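Local coordinates for oxalate oxidase 1 (Hordeum vulgare, PDB 1FI2), which oxidises oxalate with molecular oxygen to carbon dioxide and hydrogen peroxide at a manganese site, and also has superoxide dismutase activity, at residues 101-106 and 122-127; 10-15 and 66-71. All coordinates share one frame; numbering follows the deposited sequence.

Interaction 1. Residues 101-106 and 122-127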
ATOM      1  N   LYS A 101      -5.144 -13.523 -31.656  1.00  8.92           N
ATOM      2  CA  LYS A 101      -5.341 -13.710 -33.092  1.00  9.40           C
ATOM      3  C   LYS A 101      -5.750 -12.384 -33.726  1.00  8.46           C
ATOM      4  O   LYS A 101      -6.364 -11.546 -33.064  1.00  7.85           O
ATOM      5  CB  LYS A 101      -6.353 -14.808 -33.372  1.00 11.26           C
ATOM      6  CG  LYS A 101      -7.818 -14.429 -33.426  1.00 13.06           C
ATOM      7  CD  LYS A 101      -8.703 -15.650 -33.634  1.00 14.59           C
ATOM      8  CE  LYS A 101      -8.481 -16.333 -34.965  1.00 15.74           C
ATOM      9  NZ  LYS A 101      -9.020 -15.568 -36.120  1.00 16.70           N
ATOM     10  N   GLY A 102      -5.398 -12.197 -34.991  1.00  7.65           N
ATOM     11  CA  GLY A 102      -5.764 -10.989 -35.712  1.00  6.64           C
ATOM     12  C   GLY A 102      -4.773  -9.852 -35.546  1.00  6.18           C
ATOM     13  O   GLY A 102      -3.644 -10.019 -35.094  1.00  5.88           O
ATOM     14  N   GLU A 103      -5.178  -8.679 -36.030  1.00  6.35           N
ATOM     15  CA  GLU A 103      -4.361  -7.477 -36.031  1.00  6.74           C
ATOM     16  C   GLU A 103      -5.109  -6.328 -35.357  1.00  5.88           C
ATOM     17  O   GLU A 103      -6.134  -5.875 -35.873  1.00  5.25           O
ATOM     18  CB  GLU A 103      -4.002  -7.071 -37.463  1.00  8.18           C
ATOM     19  CG  GLU A 103      -3.344  -8.153 -38.299  1.00 10.02           C
ATOM     20  CD  GLU A 103      -3.071  -7.732 -39.726  1.00 11.20           C
ATOM     21  OE1 GLU A 103      -1.914  -7.364 -40.011  1.00 12.61           O
ATOM     22  OE2 GLU A 103      -4.000  -7.781 -40.556  1.00 12.13           O
ATOM     23  N   LEU A 104      -4.615  -5.870 -34.210  1.00  5.18           N
ATOM     24  CA  LEU A 104      -5.281  -4.792 -33.494  1.00  4.63           C
ATOM     25  C   LEU A 104      -4.442  -3.526 -33.350  1.00  4.14           C
ATOM     26  O   LEU A 104      -3.323  -3.568 -32.830  1.00  3.81           O
ATOM     27  CB  LEU A 104      -5.658  -5.239 -32.075  1.00  5.20           C
ATOM     28  CG  LEU A 104      -6.714  -6.316 -31.871  1.00  5.85           C
ATOM     29  CD1 LEU A 104      -6.790  -6.693 -30.393  1.00  6.35           C
ATOM     30  CD2 LEU A 104      -8.082  -5.858 -32.351  1.00  6.06           C
ATOM     31  N   LEU A 105      -5.017  -2.395 -33.750  1.00  3.42           N
ATOM     32  CA  LEU A 105      -4.391  -1.100 -33.486  1.00  3.57           C
ATOM     33  C   LEU A 105      -4.698  -0.791 -32.014  1.00  3.58           C
ATOM     34  O   LEU A 105      -5.864  -0.731 -31.617  1.00  4.61           O
ATOM     35  CB  LEU A 105      -4.921   0.019 -34.376  1.00  3.56           C
ATOM     36  CG  LEU A 105      -4.390   1.424 -34.054  1.00  3.54           C
ATOM     37  CD1 LEU A 105      -2.930   1.555 -34.456  1.00  3.72           C
ATOM     38  CD2 LEU A 105      -5.240   2.497 -34.715  1.00  3.46           C
ATOM     39  N   VAL A 106      -3.659  -0.718 -31.204  1.00  3.33           N
ATOM     40  CA  VAL A 106      -3.790  -0.455 -29.774  1.00  3.63           C
ATOM     41  C   VAL A 106      -3.268   0.958 -29.508  1.00  3.59           C
ATOM     42  O   VAL A 106      -2.128   1.243 -29.877  1.00  4.14           O
ATOM     43  CB  VAL A 106      -2.974  -1.453 -28.935  1.00  3.42           C
ATOM     44  CG1 VAL A 106      -3.088  -1.141 -27.444  1.00  3.29           C
ATOM     45  CG2 VAL A 106      -3.490  -2.875 -29.159  1.00  3.51           C
ATOM     46  N   VAL A 122       0.183  -1.400 -34.265  1.00  4.36           N
ATOM     47  CA  VAL A 122      -0.580  -2.578 -34.685  1.00  4.73           C
ATOM     48  C   VAL A 122       0.046  -3.779 -33.970  1.00  4.64           C
ATOM     49  O   VAL A 122       1.242  -4.028 -34.118  1.00  5.15           O
ATOM     50  CB  VAL A 122      -0.588  -2.788 -36.201  1.00  5.17           C
ATOM     51  CG1 VAL A 122      -1.344  -4.052 -36.585  1.00  5.02           C
ATOM     52  CG2 VAL A 122      -1.208  -1.573 -36.886  1.00  5.29           C
ATOM     53  N   VAL A 123      -0.718  -4.407 -33.087  1.00  4.39           N
ATOM     54  CA  VAL A 123      -0.256  -5.530 -32.279  1.00  4.81           C
ATOM     55  C   VAL A 123      -0.809  -6.833 -32.835  1.00  5.03           C
ATOM     56  O   VAL A 123      -2.013  -6.943 -33.085  1.00  5.96           O
ATOM     57  CB  VAL A 123      -0.682  -5.350 -30.810  1.00  3.92           C
ATOM     58  CG1 VAL A 123      -0.154  -6.471 -29.925  1.00  3.90           C
ATOM     59  CG2 VAL A 123      -0.209  -4.007 -30.266  1.00  4.04           C
ATOM     60  N   ARG A 124       0.063  -7.814 -33.080  1.00  5.52           N
ATOM     61  CA  ARG A 124      -0.365  -9.083 -33.668  1.00  6.27           C
ATOM     62  C   ARG A 124      -0.211 -10.272 -32.735  1.00  5.85           C
ATOM     63  O   ARG A 124       0.182 -10.112 -31.580  1.00  5.90           O
ATOM     64  CB  ARG A 124       0.390  -9.299 -34.995  1.00  7.38           C
ATOM     65  CG  ARG A 124       0.069  -8.220 -36.016  1.00  8.88           C
ATOM     66  CD  ARG A 124       0.650  -8.449 -37.396  1.00  9.55           C
ATOM     67  NE  ARG A 124       0.345  -7.328 -38.284  1.00 10.26           N
ATOM     68  CZ  ARG A 124       1.027  -6.196 -38.372  1.00 10.40           C
ATOM     69  NH1 ARG A 124       2.110  -5.993 -37.632  1.00 10.51           N
ATOM     70  NH2 ARG A 124       0.639  -5.241 -39.214  1.00 11.58           N
ATOM     71  N   ALA A 125      -0.561 -11.468 -33.203  1.00  5.46           N
ATOM     72  CA  ALA A 125      -0.525 -12.671 -32.382  1.00  5.19           C
ATOM     73  C   ALA A 125       0.760 -12.856 -31.590  1.00  5.33           C
ATOM     74  O   ALA A 125       1.867 -12.852 -32.121  1.00  6.15           O
ATOM     75  CB  ALA A 125      -0.761 -13.906 -33.251  1.00  5.55           C
ATOM     76  N   GLY A 126       0.621 -13.019 -30.272  1.00  5.12           N
ATOM     77  CA  GLY A 126       1.733 -13.212 -29.367  1.00  4.75           C
ATOM     78  C   GLY A 126       2.397 -11.938 -28.869  1.00  4.35           C
ATOM     79  O   GLY A 126       3.266 -12.004 -27.994  1.00  4.40           O
ATOM     80  N   GLU A 127       2.021 -10.791 -29.417  1.00  4.35           N
ATOM     81  CA  GLU A 127       2.607  -9.515 -29.013  1.00  4.46           C
ATOM     82  C   GLU A 127       1.815  -8.922 -27.857  1.00  4.09           C
ATOM     83  O   GLU A 127       0.607  -9.154 -27.745  1.00  4.04           O
ATOM     84  CB  GLU A 127       2.681  -8.579 -30.217  1.00  5.23           C
ATOM     85  CG  GLU A 127       3.431  -9.197 -31.397  1.00  6.72           C
ATOM     86  CD  GLU A 127       3.743  -8.165 -32.463  1.00  7.58           C
ATOM     87  OE1 GLU A 127       2.832  -7.421 -32.874  1.00  7.70           O
ATOM     88  OE2 GLU A 127       4.915  -8.080 -32.894  1.00  9.26           O
TER
HETATM   89  O   HOH W   1      -1.808 -12.016 -35.835  1.00 11.80           O
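Leu104 and Val123 exchange two backbone hydrogen bonds, Leu104 N to Val123 O at 3.0 Å and Val123 N to Leu104 O at 2.7 Å, as an antiparallel hydrogen-bonded pair. The next pair, Leu105 with Val122, is non-hydrogen-bonded. The two strands make a beta hairpin of the cupin jellyroll, whose strand 118-124 is outermost in one sheet within this chain. A salt bridge joins Glu103 and Arg124: the extended arginine chain brings NE within 2.8 Å of Glu103 OE1, which lies in the guanidinium plane and accepts through its anti lone pair. NH2 adds only a weak bond to the same oxygen; the carboxylate and guanidinium planes stand 47° apart. Val122 CG1 lies over one guanidinium face, toward its rim. An alanine in place of Glu103 would probably leave the Arg124 guanidinium without its carboxylate mate and freer to turn. On the other face Val106 CG2 meets Val123 CG2 at 3.6 Å, Leu104 and Val123 reach Val99 of the facing sheet, and Phe38 of a neighbouring subunit packs on Val106 and Val123. The Val106 side chain is about 8 Å from the bound manganese ion. One water links Gly102 O to Ala125 N, while Glu127 OE1 accepts from Arg124 N across a type II turn.

Interaction 2. Residues 10-15 and 66-71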
ATOM      1  N   CYS A  10      -9.799 -16.487   0.160  1.00  3.30           N
ATOM      2  CA  CYS A  10     -10.988 -15.814   0.697  1.00  3.16           C
ATOM      3  C   CYS A  10     -11.993 -15.652  -0.441  1.00  3.18           C
ATOM      4  O   CYS A  10     -12.121 -14.572  -1.021  1.00  2.60           O
ATOM      5  CB  CYS A  10     -10.568 -14.468   1.276  1.00  3.00           C
ATOM      6  SG  CYS A  10     -11.428 -13.860   2.738  1.00  3.34           S
ATOM      7  N   VAL A  11     -12.608 -16.765  -0.846  1.00  2.54           N
ATOM      8  CA  VAL A  11     -13.529 -16.735  -1.983  1.00  3.03           C
ATOM      9  C   VAL A  11     -14.698 -15.804  -1.692  1.00  2.46           C
ATOM     10  O   VAL A  11     -15.345 -15.926  -0.657  1.00  2.92           O
ATOM     11  CB  VAL A  11     -14.033 -18.139  -2.345  1.00  2.83           C
ATOM     12  CG1 VAL A  11     -14.816 -18.135  -3.653  1.00  3.74           C
ATOM     13  CG2 VAL A  11     -12.866 -19.115  -2.441  1.00  3.43           C
ATOM     14  N   ALA A  12     -14.992 -14.916  -2.637  1.00  2.46           N
ATOM     15  CA  ALA A  12     -16.059 -13.947  -2.460  1.00  2.74           C
ATOM     16  C   ALA A  12     -17.438 -14.565  -2.272  1.00  2.94           C
ATOM     17  O   ALA A  12     -17.838 -15.471  -3.009  1.00  3.13           O
ATOM     18  CB  ALA A  12     -16.110 -13.016  -3.675  1.00  2.93           C
ATOM     19  N   ASP A  13     -18.165 -14.058  -1.285  1.00  2.68           N
ATOM     20  CA  ASP A  13     -19.543 -14.493  -1.040  1.00  3.39           C
ATOM     21  C   ASP A  13     -20.384 -13.471  -1.816  1.00  4.37           C
ATOM     22  O   ASP A  13     -20.446 -12.315  -1.403  1.00  4.68           O
ATOM     23  CB  ASP A  13     -19.892 -14.515   0.435  1.00  4.00           C
ATOM     24  CG  ASP A  13     -21.342 -14.826   0.746  1.00  4.32           C
ATOM     25  OD1 ASP A  13     -21.693 -14.848   1.946  1.00  5.25           O
ATOM     26  OD2 ASP A  13     -22.143 -15.031  -0.188  1.00  4.81           O
ATOM     27  N   LEU A  14     -20.958 -13.895  -2.934  1.00  5.06           N
ATOM     28  CA  LEU A  14     -21.696 -12.976  -3.792  1.00  6.84           C
ATOM     29  C   LEU A  14     -23.201 -12.985  -3.600  1.00  7.83           C
ATOM     30  O   LEU A  14     -23.896 -12.359  -4.417  1.00  8.25           O
ATOM     31  CB  LEU A  14     -21.365 -13.277  -5.262  1.00  7.08           C
ATOM     32  CG  LEU A  14     -19.906 -13.074  -5.687  1.00  7.27           C
ATOM     33  CD1 LEU A  14     -19.703 -13.552  -7.117  1.00  7.56           C
ATOM     34  CD2 LEU A  14     -19.491 -11.618  -5.546  1.00  7.37           C
ATOM     35  N   ASP A  15     -23.707 -13.610  -2.538  1.00  8.87           N
ATOM     36  CA  ASP A  15     -25.181 -13.597  -2.411  1.00 10.59           C
ATOM     37  C   ASP A  15     -25.620 -12.172  -2.125  1.00 11.08           C
ATOM     38  O   ASP A  15     -24.942 -11.352  -1.502  1.00 11.17           O
ATOM     39  CB  ASP A  15     -25.657 -14.702  -1.500  1.00 12.47           C
ATOM     40  CG  ASP A  15     -27.147 -14.978  -1.627  1.00 13.56           C
ATOM     41  OD1 ASP A  15     -27.892 -14.259  -0.918  1.00 15.66           O
ATOM     42  OD2 ASP A  15     -27.632 -15.847  -2.360  1.00 15.81           O
ATOM     43  N   GLY A  66     -12.988 -16.528  -6.713  1.00  3.68           N
ATOM     44  CA  GLY A  66     -11.726 -16.945  -6.134  1.00  3.39           C
ATOM     45  C   GLY A  66     -10.618 -15.906  -6.245  1.00  3.26           C
ATOM     46  O   GLY A  66      -9.607 -16.017  -5.545  1.00  3.04           O
ATOM     47  N   THR A  67     -10.782 -14.862  -7.053  1.00  2.98           N
ATOM     48  CA  THR A  67      -9.825 -13.775  -7.150  1.00  3.11           C
ATOM     49  C   THR A  67      -9.916 -12.810  -5.970  1.00  3.45           C
ATOM     50  O   THR A  67      -8.988 -12.019  -5.759  1.00  3.14           O
ATOM     51  CB  THR A  67      -9.995 -12.938  -8.436  1.00  3.29           C
ATOM     52  OG1 THR A  67     -11.293 -12.327  -8.466  1.00  2.99           O
ATOM     53  CG2 THR A  67      -9.833 -13.809  -9.671  1.00  3.00           C
ATOM     54  N   ASN A  68     -11.009 -12.838  -5.219  1.00  3.19           N
ATOM     55  CA  ASN A  68     -11.177 -11.933  -4.082  1.00  3.04           C
ATOM     56  C   ASN A  68      -9.947 -11.931  -3.196  1.00  3.81           C
ATOM     57  O   ASN A  68      -9.426 -12.969  -2.786  1.00  3.20           O
ATOM     58  CB  ASN A  68     -12.415 -12.345  -3.284  1.00  3.24           C
ATOM     59  CG  ASN A  68     -12.891 -11.318  -2.284  1.00  3.49           C
ATOM     60  OD1 ASN A  68     -12.942 -10.120  -2.558  1.00  2.73           O
ATOM     61  ND2 ASN A  68     -13.260 -11.782  -1.092  1.00  2.64           N
ATOM     62  N   THR A  69      -9.448 -10.754  -2.858  1.00  3.31           N
ATOM     63  CA  THR A  69      -8.297 -10.439  -2.052  1.00  3.53           C
ATOM     64  C   THR A  69      -6.939 -10.712  -2.705  1.00  3.43           C
ATOM     65  O   THR A  69      -5.917 -10.298  -2.136  1.00  3.11           O
ATOM     66  CB  THR A  69      -8.223 -11.107  -0.657  1.00  4.01           C
ATOM     67  OG1 THR A  69      -7.871 -12.493  -0.800  1.00  4.08           O
ATOM     68  CG2 THR A  69      -9.501 -10.963   0.144  1.00  3.80           C
ATOM     69  N   LEU A  70      -6.878 -11.338  -3.871  1.00  3.39           N
ATOM     70  CA  LEU A  70      -5.625 -11.728  -4.491  1.00  3.79           C
ATOM     71  C   LEU A  70      -4.988 -10.683  -5.386  1.00  3.46           C
ATOM     72  O   LEU A  70      -3.851 -10.850  -5.834  1.00  3.46           O
ATOM     73  CB  LEU A  70      -5.813 -13.050  -5.251  1.00  3.69           C
ATOM     74  CG  LEU A  70      -6.325 -14.235  -4.423  1.00  3.41           C
ATOM     75  CD1 LEU A  70      -6.355 -15.487  -5.289  1.00  3.69           C
ATOM     76  CD2 LEU A  70      -5.482 -14.462  -3.174  1.00  2.70           C
ATOM     77  N   GLY A  71      -5.687  -9.583  -5.630  1.00  3.43           N
ATOM     78  CA  GLY A  71      -5.198  -8.460  -6.383  1.00  3.37           C
ATOM     79  C   GLY A  71      -5.124  -8.629  -7.876  1.00  3.25           C
ATOM     80  O   GLY A  71      -4.342  -7.905  -8.482  1.00  3.49           O
TER
HETATM   81  O   HOH W   2      -9.596 -15.905  -2.722  1.00  3.00           O
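Gly66, in a short 3-10 segment that runs on to Thr67, lies against Val11, whose CG1 comes within 3.9 Å of Gly66 N. Gly66 O receives a hydrogen bond from a water that also donates to Asn68 O and accepts from Cys10 N, so three backbone polar groups of this buried contact share one bridge. Thr67 opens a type II turn closed by Leu70 N on Thr67 O. Asn68 makes the direct polar link: with CG anti to its backbone N (chi1 -166°), the side chain points at residues 10-12 and ND2 donates to Cys10 O at 3.0 Å. That oxygen lies close to the amide plane, although the N-H...O angle is a bent 149°. Asn68 CB packs against Ala12 CB at 3.8 Å. ND2 also bonds to His24 O and OD1 accepts from Gln156 NE2, which pins both ends of the amide. At Thr69, OG1 turns back to donate to Asn68 O at 2.6 Å, while CG2 meets Cys10 CB at 3.8 Å, beside the disulfide from Cys10 to Cys26. Leu70 reaches a neighbouring subunit, its O accepting from Thr94 OG1 there. The contact thus sets the N-terminal loop, ahead of strand 38-39, against the connection between strands 54-59 and 73-79, which are neighbours in one jellyroll sheet.

From the N terminus, the chain first enters interaction 2 at residues 10-15 and returns to it at 66-71, closing a long loop that contains strands 38-39 and 54-59. It then runs through strands 73-79 and 84-89 and along 95-101, whose last residue opens interaction 1, where residues 101-106 meet 122-127 and close a much shorter hairpin. The two closures follow in series, neither nested nor crossed, with centres 32 Å apart and no direct touch. Interaction 2 fastens the N-terminal extension to one sheet's strand connection; interaction 1 pairs the last two strands at one side of the other sheet, counted within this chain. Both touch the same neighbouring subunit, and interaction 2 also packs on a third.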